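Local coordinates for protein methylxanthine N1-demethylase NdmA (Pseudomonas putida, PDB 6ICN) that catalyses the N1-demethylation of caffeine to theobromine and formaldehyde, as a Rieske non-heme iron oxygenase in the first step of caffeine degradation, at residues Leu31-His36 with Arg144-Phe149; His36-Val41 with Val57-Glu62; Asp150-Pro155 with Gln351-Ala356; Met247-Asn252 with Ile333-Trp338. All blocks are in the same frame, centred on the assembly; numbering follows the deposited sequence.

Interaction 1: Leu31-His36 with Arg144-Phe149; sequences LRHFWH and RLDSSF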
# COMPACT_ATOMS: atom_id res chain seq x y z
N LEU A 31 26.50 -5.61 -30.25
CA LEU A 31 26.44 -6.37 -29.01
C LEU A 31 25.72 -7.71 -29.16
O LEU A 31 25.94 -8.60 -28.34
CB LEU A 31 25.75 -5.53 -27.91
CG LEU A 31 26.54 -4.28 -27.52
CD1 LEU A 31 25.73 -3.42 -26.53
CD2 LEU A 31 27.86 -4.68 -26.89
N ARG A 32 24.88 -7.87 -30.19
CA ARG A 32 24.18 -9.13 -30.40
C ARG A 32 25.13 -10.28 -30.69
O ARG A 32 24.76 -11.44 -30.54
CB ARG A 32 23.16 -9.00 -31.54
CG ARG A 32 22.07 -7.95 -31.30
CD ARG A 32 21.17 -7.74 -32.52
NE ARG A 32 20.53 -8.98 -32.97
CZ ARG A 32 19.33 -9.38 -32.57
NH1 ARG A 32 18.64 -8.64 -31.72
NH2 ARG A 32 18.83 -10.53 -33.03
N HIS A 33 26.37 -9.98 -31.09
CA HIS A 33 27.32 -11.03 -31.44
C HIS A 33 28.03 -11.64 -30.25
O HIS A 33 28.74 -12.63 -30.42
CB HIS A 33 28.36 -10.46 -32.44
CG HIS A 33 27.76 -10.18 -33.78
ND1 HIS A 33 27.81 -11.08 -34.81
CD2 HIS A 33 27.03 -9.13 -34.23
CE1 HIS A 33 27.16 -10.60 -35.85
NE2 HIS A 33 26.68 -9.41 -35.52
N PHE A 34 27.86 -11.09 -29.04
CA PHE A 34 28.50 -11.62 -27.85
C PHE A 34 27.53 -12.52 -27.07
O PHE A 34 26.31 -12.44 -27.24
CB PHE A 34 28.97 -10.49 -26.93
CG PHE A 34 30.09 -9.68 -27.52
CD1 PHE A 34 31.39 -10.17 -27.50
CD2 PHE A 34 29.84 -8.42 -28.05
CE1 PHE A 34 32.44 -9.42 -28.04
CE2 PHE A 34 30.88 -7.66 -28.58
CZ PHE A 34 32.17 -8.17 -28.56
N TRP A 35 28.11 -13.38 -26.25
CA TRP A 35 27.35 -14.11 -25.24
C TRP A 35 27.03 -13.21 -24.06
O TRP A 35 27.92 -12.56 -23.50
CB TRP A 35 28.14 -15.32 -24.74
CG TRP A 35 28.38 -16.38 -25.80
CD1 TRP A 35 29.40 -16.42 -26.73
CD2 TRP A 35 27.59 -17.56 -26.03
NE1 TRP A 35 29.27 -17.54 -27.52
CE2 TRP A 35 28.18 -18.26 -27.11
CE3 TRP A 35 26.44 -18.09 -25.42
CZ2 TRP A 35 27.66 -19.46 -27.58
CZ3 TRP A 35 25.93 -19.28 -25.91
CH2 TRP A 35 26.55 -19.96 -26.97
N HIS A 36 25.76 -13.20 -23.64
CA HIS A 36 25.36 -12.45 -22.46
C HIS A 36 24.61 -13.37 -21.51
O HIS A 36 23.80 -14.19 -21.95
CB HIS A 36 24.44 -11.28 -22.83
CG HIS A 36 25.05 -10.31 -23.81
ND1 HIS A 36 25.99 -9.38 -23.44
CD2 HIS A 36 24.83 -10.12 -25.13
CE1 HIS A 36 26.35 -8.67 -24.50
NE2 HIS A 36 25.65 -9.10 -25.54
N ARG A 144 23.61 -16.09 -27.05
CA ARG A 144 24.18 -15.27 -28.11
C ARG A 144 23.14 -15.11 -29.21
O ARG A 144 22.74 -16.09 -29.84
CB ARG A 144 25.46 -15.89 -28.69
CG ARG A 144 26.06 -15.04 -29.84
CD ARG A 144 27.41 -15.59 -30.27
NE ARG A 144 27.32 -16.98 -30.73
CZ ARG A 144 28.38 -17.74 -31.01
NH1 ARG A 144 29.60 -17.25 -30.90
NH2 ARG A 144 28.21 -18.99 -31.43
N LEU A 145 22.72 -13.86 -29.44
CA LEU A 145 21.61 -13.63 -30.36
C LEU A 145 22.03 -13.81 -31.82
O LEU A 145 21.24 -14.30 -32.63
CB LEU A 145 21.03 -12.23 -30.15
CG LEU A 145 20.23 -12.07 -28.86
CD1 LEU A 145 19.95 -10.60 -28.62
CD2 LEU A 145 18.92 -12.85 -28.96
N ASP A 146 23.23 -13.37 -32.17
CA ASP A 146 23.74 -13.47 -33.54
C ASP A 146 25.02 -14.29 -33.51
O ASP A 146 26.04 -13.88 -32.93
CB ASP A 146 24.00 -12.08 -34.13
CG ASP A 146 24.18 -12.12 -35.64
OD1 ASP A 146 24.77 -13.10 -36.13
OD2 ASP A 146 23.72 -11.19 -36.34
N SER A 147 24.98 -15.47 -34.14
CA SER A 147 26.13 -16.35 -34.17
C SER A 147 26.84 -16.33 -35.53
O SER A 147 27.76 -17.13 -35.73
CB SER A 147 25.72 -17.79 -33.82
OG SER A 147 25.14 -17.87 -32.52
N SER A 148 26.46 -15.41 -36.42
CA SER A 148 26.93 -15.48 -37.81
C SER A 148 28.41 -15.14 -37.95
O SER A 148 29.07 -15.64 -38.86
CB SER A 148 26.08 -14.58 -38.70
OG SER A 148 26.21 -13.20 -38.34
N PHE A 149 28.95 -14.30 -37.06
CA PHE A 149 30.39 -14.03 -37.13
C PHE A 149 31.20 -15.16 -36.52
O PHE A 149 32.38 -15.31 -36.85
CB PHE A 149 30.76 -12.73 -36.40
CG PHE A 149 30.36 -11.48 -37.11
CD1 PHE A 149 29.65 -11.52 -38.30
CD2 PHE A 149 30.70 -10.24 -36.58
CE1 PHE A 149 29.28 -10.35 -38.95
CE2 PHE A 149 30.35 -9.08 -37.22
CZ PHE A 149 29.63 -9.12 -38.40
O HOH W 1 23.67 -11.95 -27.60
O HOH W 2 22.08 -9.33 -35.36
O HOH W 3 20.06 -12.79 -34.83
O HOH W 4 28.31 -13.64 -34.29

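Interaction 2: His36-Val41 with Val57-Glu62; sequences HPVCTV and VKLLNE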
# COMPACT_ATOMS: atom_id res chain seq x y z
N HIS A 36 25.76 -13.20 -23.64
CA HIS A 36 25.36 -12.45 -22.46
C HIS A 36 24.61 -13.37 -21.51
O HIS A 36 23.80 -14.19 -21.95
CB HIS A 36 24.44 -11.28 -22.83
CG HIS A 36 25.05 -10.31 -23.81
ND1 HIS A 36 25.99 -9.38 -23.44
CD2 HIS A 36 24.83 -10.12 -25.13
CE1 HIS A 36 26.35 -8.67 -24.50
NE2 HIS A 36 25.65 -9.10 -25.54
N PRO A 37 24.81 -13.21 -20.20
CA PRO A 37 24.03 -14.00 -19.23
C PRO A 37 22.63 -13.42 -19.15
O PRO A 37 22.43 -12.21 -19.20
CB PRO A 37 24.79 -13.79 -17.91
CG PRO A 37 25.34 -12.35 -18.06
CD PRO A 37 25.63 -12.17 -19.55
N VAL A 38 21.64 -14.30 -19.00
CA VAL A 38 20.27 -13.83 -18.91
C VAL A 38 19.59 -14.23 -17.62
O VAL A 38 18.62 -13.56 -17.21
CB VAL A 38 19.42 -14.30 -20.12
CG1 VAL A 38 19.99 -13.67 -21.40
CG2 VAL A 38 19.38 -15.85 -20.22
N CYS A 39 20.08 -15.26 -16.94
CA CYS A 39 19.50 -15.70 -15.68
C CYS A 39 20.47 -16.66 -15.03
O CYS A 39 21.39 -17.16 -15.69
CB CYS A 39 18.13 -16.36 -15.90
SG CYS A 39 18.16 -17.93 -16.84
N THR A 40 20.28 -16.89 -13.74
CA THR A 40 20.97 -18.00 -13.10
C THR A 40 20.20 -19.29 -13.36
O THR A 40 19.00 -19.28 -13.68
CB THR A 40 21.08 -17.81 -11.58
OG1 THR A 40 19.77 -17.83 -10.99
CG2 THR A 40 21.77 -16.48 -11.25
N VAL A 41 20.92 -20.41 -13.25
CA VAL A 41 20.26 -21.72 -13.32
C VAL A 41 19.19 -21.82 -12.24
O VAL A 41 18.07 -22.28 -12.49
CB VAL A 41 21.29 -22.86 -13.21
CG1 VAL A 41 20.58 -24.23 -13.09
CG2 VAL A 41 22.19 -22.86 -14.45
N VAL A 57 12.89 -14.21 -20.36
CA VAL A 57 14.03 -13.32 -20.16
C VAL A 57 14.04 -12.30 -21.28
O VAL A 57 13.38 -12.45 -22.31
CB VAL A 57 15.38 -14.07 -20.12
CG1 VAL A 57 15.36 -15.15 -19.01
CG2 VAL A 57 15.68 -14.71 -21.48
N LYS A 58 14.78 -11.21 -21.05
CA LYS A 58 14.90 -10.12 -22.03
C LYS A 58 16.36 -9.76 -22.18
O LYS A 58 17.09 -9.63 -21.19
CB LYS A 58 14.09 -8.88 -21.60
CG LYS A 58 14.20 -7.74 -22.61
CD LYS A 58 13.40 -6.51 -22.16
CE LYS A 58 11.94 -6.63 -22.50
NZ LYS A 58 11.20 -5.40 -22.09
N LEU A 59 16.79 -9.62 -23.43
CA LEU A 59 18.19 -9.38 -23.76
C LEU A 59 18.22 -8.44 -24.95
O LEU A 59 17.63 -8.76 -25.99
CB LEU A 59 18.91 -10.70 -24.07
CG LEU A 59 20.29 -10.53 -24.69
CD1 LEU A 59 21.22 -9.84 -23.72
CD2 LEU A 59 20.84 -11.92 -25.04
N LEU A 60 18.87 -7.28 -24.79
CA LEU A 60 18.95 -6.28 -25.87
C LEU A 60 17.58 -6.02 -26.49
O LEU A 60 17.43 -5.96 -27.72
CB LEU A 60 19.97 -6.72 -26.93
CG LEU A 60 21.39 -6.81 -26.38
CD1 LEU A 60 22.32 -7.60 -27.31
CD2 LEU A 60 21.94 -5.42 -26.12
N ASN A 61 16.56 -5.90 -25.63
CA ASN A 61 15.16 -5.63 -25.98
C ASN A 61 14.47 -6.78 -26.72
O ASN A 61 13.36 -6.58 -27.22
CB ASN A 61 15.02 -4.34 -26.79
CG ASN A 61 13.79 -3.53 -26.38
OD1 ASN A 61 13.35 -3.58 -25.22
ND2 ASN A 61 13.23 -2.79 -27.33
N GLU A 62 15.08 -7.96 -26.80
CA GLU A 62 14.43 -9.14 -27.35
C GLU A 62 13.73 -9.91 -26.24
O GLU A 62 14.35 -10.19 -25.20
CB GLU A 62 15.45 -10.05 -28.03
CG GLU A 62 16.16 -9.41 -29.19
CD GLU A 62 15.47 -9.72 -30.51
OE1 GLU A 62 14.26 -10.03 -30.50
OE2 GLU A 62 16.16 -9.67 -31.55
O HOH W 5 17.37 -11.20 -18.67

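Interaction 3: Asp150-Pro155 with Gln351-Ala356; sequences DCTEIP and QAFRSA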
# COMPACT_ATOMS: atom_id res chain seq x y z
N ASP A 150 30.61 -15.90 -35.58
CA ASP A 150 31.19 -17.12 -35.01
C ASP A 150 32.62 -16.92 -34.51
O ASP A 150 33.52 -17.71 -34.80
CB ASP A 150 31.11 -18.27 -36.02
CG ASP A 150 31.17 -19.63 -35.35
OD1 ASP A 150 30.97 -19.72 -34.12
OD2 ASP A 150 31.44 -20.61 -36.06
N CYS A 151 32.83 -15.87 -33.71
CA CYS A 151 34.17 -15.61 -33.18
C CYS A 151 34.16 -15.15 -31.72
O CYS A 151 35.17 -14.63 -31.24
CB CYS A 151 34.90 -14.55 -34.03
SG CYS A 151 34.15 -12.91 -33.98
N THR A 152 33.06 -15.33 -31.01
CA THR A 152 32.97 -14.92 -29.62
C THR A 152 32.72 -16.14 -28.74
O THR A 152 32.16 -17.14 -29.20
CB THR A 152 31.84 -13.90 -29.42
OG1 THR A 152 30.61 -14.48 -29.84
CG2 THR A 152 32.12 -12.64 -30.26
N GLU A 153 33.14 -16.06 -27.48
CA GLU A 153 32.97 -17.15 -26.55
C GLU A 153 32.44 -16.63 -25.23
O GLU A 153 32.46 -15.43 -24.96
CB GLU A 153 34.28 -17.90 -26.30
CG GLU A 153 34.68 -18.77 -27.48
CD GLU A 153 35.86 -19.66 -27.19
OE1 GLU A 153 35.92 -20.76 -27.78
OE2 GLU A 153 36.73 -19.26 -26.37
N ILE A 154 31.97 -17.57 -24.41
CA ILE A 154 31.47 -17.19 -23.09
C ILE A 154 32.62 -16.65 -22.25
O ILE A 154 33.74 -17.22 -22.26
CB ILE A 154 30.79 -18.39 -22.40
CG1 ILE A 154 29.49 -18.70 -23.15
CG2 ILE A 154 30.54 -18.12 -20.91
CD1 ILE A 154 28.82 -20.02 -22.76
N PRO A 155 32.42 -15.55 -21.51
CA PRO A 155 33.48 -14.96 -20.67
C PRO A 155 34.20 -15.92 -19.74
O PRO A 155 33.68 -16.96 -19.33
CB PRO A 155 32.70 -13.91 -19.86
CG PRO A 155 31.65 -13.45 -20.82
CD PRO A 155 31.23 -14.68 -21.59
N GLN A 351 35.29 -10.65 -40.65
CA GLN A 351 36.74 -10.70 -40.53
C GLN A 351 37.29 -9.48 -39.80
O GLN A 351 38.18 -9.60 -38.96
CB GLN A 351 37.36 -10.85 -41.92
CG GLN A 351 37.07 -9.70 -42.90
CD GLN A 351 35.58 -9.35 -43.05
OE1 GLN A 351 34.75 -10.21 -43.44
NE2 GLN A 351 35.22 -8.10 -42.72
N ALA A 352 36.77 -8.28 -40.11
CA ALA A 352 37.22 -7.08 -39.40
C ALA A 352 36.90 -7.16 -37.92
O ALA A 352 37.74 -6.83 -37.07
CB ALA A 352 36.58 -5.84 -40.01
N PHE A 353 35.68 -7.60 -37.59
CA PHE A 353 35.28 -7.74 -36.19
C PHE A 353 36.17 -8.74 -35.46
O PHE A 353 36.63 -8.46 -34.34
CB PHE A 353 33.81 -8.16 -36.12
CG PHE A 353 33.24 -8.17 -34.73
CD1 PHE A 353 32.75 -7.00 -34.17
CD2 PHE A 353 33.18 -9.34 -33.99
CE1 PHE A 353 32.21 -7.00 -32.89
CE2 PHE A 353 32.63 -9.35 -32.72
CZ PHE A 353 32.16 -8.18 -32.17
N ARG A 354 36.44 -9.90 -36.07
CA ARG A 354 37.29 -10.89 -35.42
C ARG A 354 38.67 -10.32 -35.10
O ARG A 354 39.23 -10.58 -34.02
CB ARG A 354 37.42 -12.12 -36.31
CG ARG A 354 38.37 -13.16 -35.77
CD ARG A 354 38.55 -14.29 -36.78
NE ARG A 354 37.53 -15.31 -36.60
CZ ARG A 354 37.65 -16.32 -35.74
NH1 ARG A 354 38.76 -16.43 -35.01
NH2 ARG A 354 36.67 -17.21 -35.61
N SER A 355 39.23 -9.52 -36.01
CA SER A 355 40.55 -8.93 -35.77
C SER A 355 40.50 -7.89 -34.65
O SER A 355 41.35 -7.89 -33.76
CB SER A 355 41.07 -8.30 -37.06
OG SER A 355 41.29 -9.31 -38.03
N ALA A 356 39.51 -7.01 -34.69
CA ALA A 356 39.36 -6.00 -33.64
C ALA A 356 39.23 -6.65 -32.26
O ALA A 356 39.82 -6.17 -31.28
CB ALA A 356 38.15 -5.12 -33.94

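Interaction 4: Met247-Asn252 with Ile333-Trp338; sequences MPFAIN and IQYRKW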
# COMPACT_ATOMS: atom_id res chain seq x y z
N MET A 247 35.62 -8.95 -23.02
CA MET A 247 34.82 -7.88 -23.63
C MET A 247 33.50 -8.42 -24.12
O MET A 247 33.47 -9.53 -24.67
CB MET A 247 35.58 -7.20 -24.78
CG MET A 247 36.82 -6.47 -24.29
SD MET A 247 36.38 -4.97 -23.34
CE MET A 247 35.81 -3.94 -24.65
N PRO A 248 32.42 -7.65 -23.98
CA PRO A 248 32.36 -6.26 -23.49
C PRO A 248 32.01 -6.04 -22.02
O PRO A 248 32.28 -4.95 -21.54
CB PRO A 248 31.25 -5.65 -24.34
CG PRO A 248 30.32 -6.80 -24.62
CD PRO A 248 31.17 -8.05 -24.67
N PHE A 249 31.37 -6.99 -21.33
CA PHE A 249 30.75 -6.64 -20.05
C PHE A 249 31.14 -7.51 -18.87
O PHE A 249 30.60 -7.31 -17.77
CB PHE A 249 29.22 -6.65 -20.19
CG PHE A 249 28.69 -5.67 -21.20
CD1 PHE A 249 29.16 -4.36 -21.25
CD2 PHE A 249 27.71 -6.06 -22.09
CE1 PHE A 249 28.68 -3.47 -22.20
CE2 PHE A 249 27.20 -5.17 -23.04
CZ PHE A 249 27.70 -3.86 -23.10
N ALA A 250 32.02 -8.48 -19.04
CA ALA A 250 32.36 -9.39 -17.95
C ALA A 250 33.69 -9.01 -17.32
O ALA A 250 34.65 -8.72 -18.04
CB ALA A 250 32.41 -10.83 -18.45
N ILE A 251 33.74 -9.02 -15.99
CA ILE A 251 34.96 -8.70 -15.25
C ILE A 251 35.30 -9.83 -14.30
O ILE A 251 34.49 -10.18 -13.42
CB ILE A 251 34.84 -7.38 -14.48
CG1 ILE A 251 34.58 -6.22 -15.46
CG2 ILE A 251 36.09 -7.12 -13.63
CD1 ILE A 251 33.96 -5.03 -14.76
N ASN A 252 36.51 -10.39 -14.43
CA ASN A 252 37.04 -11.37 -13.50
C ASN A 252 38.15 -10.68 -12.71
O ASN A 252 39.18 -10.30 -13.28
CB ASN A 252 37.56 -12.61 -14.23
CG ASN A 252 37.99 -13.72 -13.28
OD1 ASN A 252 37.18 -14.58 -12.93
ND2 ASN A 252 39.25 -13.70 -12.86
N ILE A 333 38.86 5.25 -20.40
CA ILE A 333 39.19 5.76 -21.73
C ILE A 333 39.50 4.62 -22.68
O ILE A 333 38.99 4.58 -23.81
CB ILE A 333 40.37 6.74 -21.63
CG1 ILE A 333 39.99 7.98 -20.82
CG2 ILE A 333 40.82 7.16 -23.02
CD1 ILE A 333 41.21 8.78 -20.35
N GLN A 334 40.31 3.66 -22.22
CA GLN A 334 40.72 2.56 -23.08
C GLN A 334 39.54 1.63 -23.37
O GLN A 334 39.42 1.12 -24.49
CB GLN A 334 41.87 1.81 -22.43
CG GLN A 334 43.17 2.65 -22.32
CD GLN A 334 43.60 3.25 -23.65
OE1 GLN A 334 43.63 2.56 -24.68
NE2 GLN A 334 43.90 4.55 -23.65
N TYR A 335 38.67 1.42 -22.38
CA TYR A 335 37.45 0.66 -22.59
C TYR A 335 36.59 1.28 -23.68
O TYR A 335 36.16 0.59 -24.61
CB TYR A 335 36.67 0.58 -21.27
CG TYR A 335 35.36 -0.18 -21.31
CD1 TYR A 335 35.34 -1.56 -21.50
CD2 TYR A 335 34.14 0.47 -21.10
CE1 TYR A 335 34.14 -2.27 -21.50
CE2 TYR A 335 32.94 -0.23 -21.10
CZ TYR A 335 32.95 -1.59 -21.30
OH TYR A 335 31.76 -2.27 -21.30
N ARG A 336 36.31 2.59 -23.58
CA ARG A 336 35.48 3.25 -24.57
C ARG A 336 36.11 3.18 -25.96
O ARG A 336 35.41 3.00 -26.95
CB ARG A 336 35.26 4.70 -24.15
CG ARG A 336 34.40 4.83 -22.88
CD ARG A 336 34.29 6.28 -22.41
NE ARG A 336 33.41 6.35 -21.24
CZ ARG A 336 32.84 7.45 -20.76
NH1 ARG A 336 33.04 8.64 -21.33
NH2 ARG A 336 32.07 7.36 -19.68
N LYS A 337 37.44 3.29 -26.02
CA LYS A 337 38.16 3.21 -27.29
C LYS A 337 37.98 1.84 -27.94
O LYS A 337 37.68 1.75 -29.14
CB LYS A 337 39.64 3.50 -27.06
CG LYS A 337 40.49 3.41 -28.33
CD LYS A 337 41.92 3.80 -28.02
CE LYS A 337 42.83 3.55 -29.22
NZ LYS A 337 44.21 3.99 -28.92
N TRP A 338 38.14 0.77 -27.16
CA TRP A 338 37.97 -0.57 -27.72
C TRP A 338 36.53 -0.81 -28.16
O TRP A 338 36.29 -1.35 -29.24
CB TRP A 338 38.42 -1.63 -26.73
CG TRP A 338 38.72 -2.98 -27.36
CD1 TRP A 338 38.54 -3.35 -28.67
CD2 TRP A 338 39.24 -4.13 -26.69
NE1 TRP A 338 38.94 -4.66 -28.86
CE2 TRP A 338 39.38 -5.16 -27.66
CE3 TRP A 338 39.62 -4.38 -25.37
CZ2 TRP A 338 39.86 -6.42 -27.33
CZ3 TRP A 338 40.11 -5.63 -25.04
CH2 TRP A 338 40.22 -6.64 -26.02

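Interaction 1: Leu31-His36 with Arg144-Phe149
Arg32, His33 and Trp35, where the chain enters the edge strand 35-40 of the Rieske-domain sheet, pack on Arg144, Leu145, Asp146 and Phe149, where the chain leaves strand 140-144. The backbones are tied by Asp146 N, which donates to Arg32 O at 3.0 Å, and a water bridges Phe34 O and Leu145 N. The His33 ring is held between two groups. Asp146 CB lies 3.9 Å from its centroid over one face, with the carboxylate turned 24° from the ring plane, while Phe149 stacks face to face on the opposite side, centroids 4.0 Å apart. Asp146 OD1 accepts from Ser148 N (2.9 Å) in an Asx turn and also from Ser148 OG, two bonds that fix how the carboxylate lies against the imidazole. A second water joins His33 ND1, Asp146 O and Phe149 N. Arg144 runs extended through chi2, then bends at chi3 (60°), which lays its guanidinium against the indole of Trp35, the two planes 38° apart; CB sits over the six-membered ring, 4.0 Å from the centroid, and Trp35 NE1 over one guanidinium face. Replacing Arg144 by alanine would probably cost Asp133 its salt bridge and leave one indole face without its packing partner. The Arg32 guanidinium, salt-bridged to Glu62, rests one face on Leu145 and reaches Asp146 OD2 and Leu145 O through waters. Around this contact, strand 131-137 touches Trp35 and Leu145, Leu59 of strand 55-59 meets Leu145, and His346 of helix 330-348 and Phe353 of helix 350-358 meet the His33 and Phe149 rings, respectively.

Interaction 2: His36-Val41 with Val57-Glu62
Strand 36-40 runs nearly antiparallel to strand 57-59, their axes 164° apart in direction and 7.3 Å apart at closest approach, with no direct hydrogen bond between them. His36, Val38 and Cys39 turn their side chains toward Val57 and Leu59 instead. Val38 CB meets Val57 CG2 at 4.0 Å, and its CG1 branch reaches Leu59 CD2 at 4.1 Å, so one valine touches two residues of the facing strand. Further along, Cys39 CB lies 4.3 Å from Val57 CG1. These are the two outermost strands of the six-stranded antiparallel sheet of the Rieske domain, which curls round until its edges face each other across this apolar seam. A water spans the gap, donating to Val38 O and to Lys58 O. At the other end, Leu59, with CG anti to its backbone N (chi1 168°), lays CD1 against His36 CB at 3.6 Å. Leu60 CD1 approaches the imidazole obliquely, 4.1 Å from NE2, whose hydrogen bond goes to Leu31 O. Leu60 belongs to the type I' turn from Leu59 to Glu62, closed by Glu62 N donating to Leu59 O; Glu62 pairs with Arg32 and Arg77, and Pro272 of strand 263-274 touches both His36 and Leu60.

Interaction 3: Asp150-Pro155 with Gln351-Ala356
Arg354 of helix 350-358 lays its side chain across Cys151, in the loop that follows strand 140-144. Its CB starts 4.1 Å from Cys151 SG, and CG continues past Cys151 CB. From there the chain, extended through chi1 and chi2, bends at chi3 (-88°), so that the guanidinium folds over the cysteine methylene: CZ is 3.7 Å from Cys151 CB, which lies against one face of the flat group. The tip, NH2, comes 3.6 Å from the same carbon and 3.3 Å from Asp150 O, which it meets obliquely. The carboxylate of Asp150 is farther away, with 6.3 Å between OD2 and Arg354 NH2, a separation at which attraction between the opposite charges would probably be modest, both residues being exposed to solvent. On the buried side, Cys151 SG approaches the neighbouring Phe353 at its ring edge, 3.7 Å from CD2 and close to the ring plane, a sulfur-aromatic contact. Thr152 CG2 touches the same edge at CE2, 4.1 Å away. Thr152 OG1 sits between the backbone N and the carbonyl carbon (chi1 59°), where it meets His33 O and Arg144 NH1, so the residue offers its methyl to the helix and its hydroxyl to the two chain ends beyond. This is structural packing, remote from the iron-sulfur cluster and the caffeine pocket, and it joins the loop to helix 350-358. Phe353 also packs on Phe149 and on Leu342 and His346 of helix 330-348, while farther along the loop Ile154 and Pro155 rest on Trp142 of strand 140-144.

Interaction 4: Met247-Asn252 with Ile333-Trp338
Met247, Tyr335 and Trp338 bury the most surface in this contact, the methionine lying against both aromatic rings presented by helix 330-348. Met247 CG sits over one face of the Trp338 indole, 3.7 Å from the centroid of the six-membered ring in a CH-pi contact. Bends at chi2 (-71°) and chi3 (-72°) then fold the thioether back toward the helix, which puts CE against both residues, 3.9 Å from Tyr335 CE1. SD makes Met-aromatic contacts with both rings, at the edge of Tyr335 (5.1 Å to the centroid) and obliquely to Trp338. In the catalytic domain, whose seven-stranded antiparallel sheet and packed helices are consistent with the helix-grip architecture of Rieske oxygenases, this contact joins helix 330-348 to the connection between strands 239-246 and 250-257. That connection holds a cis peptide bond before Pro248. Tyr335 OH donates to Pro248 O at 2.7 Å; the acceptor lies in the plane of the phenol ring, and the donor is tilted 29° from the carbonyl plane. The same hydroxyl lies at the edge of the Phe249 ring, 3.3 Å from CD1. A phenylalanine in place of Tyr335 would probably leave the buried Pro248 carbonyl without this donor. Beyond the two segments, Trp183 of helix 179-186 stacks on Tyr335, while Trp338 NE1 bonds to Ala356 O and its ring takes a cation-pi contact from Arg215.

How the interactions relate
Interactions 2 and 4 are buried, interaction 1 is partly buried, and interaction 3 combines a buried cysteine-phenylalanine contact with an exposed arginine. Interactions 1 and 2 share His36 and strand 35-40, linked further by the Arg32-Glu62 salt bridge; the chemistry passes from waters and charges at the sheet margin to a mainly aliphatic seam between its edges. Thr152 ties interaction 3 to interaction 1 by bonding to His33 O and Arg144. Interactions 3 and 4 use the successive helices 350-358 and 330-348, joined by Trp338 NE1 to Ala356 O. Phe34 packing on Pro248 brings interaction 1 against interaction 4, where the Rieske and catalytic domains meet.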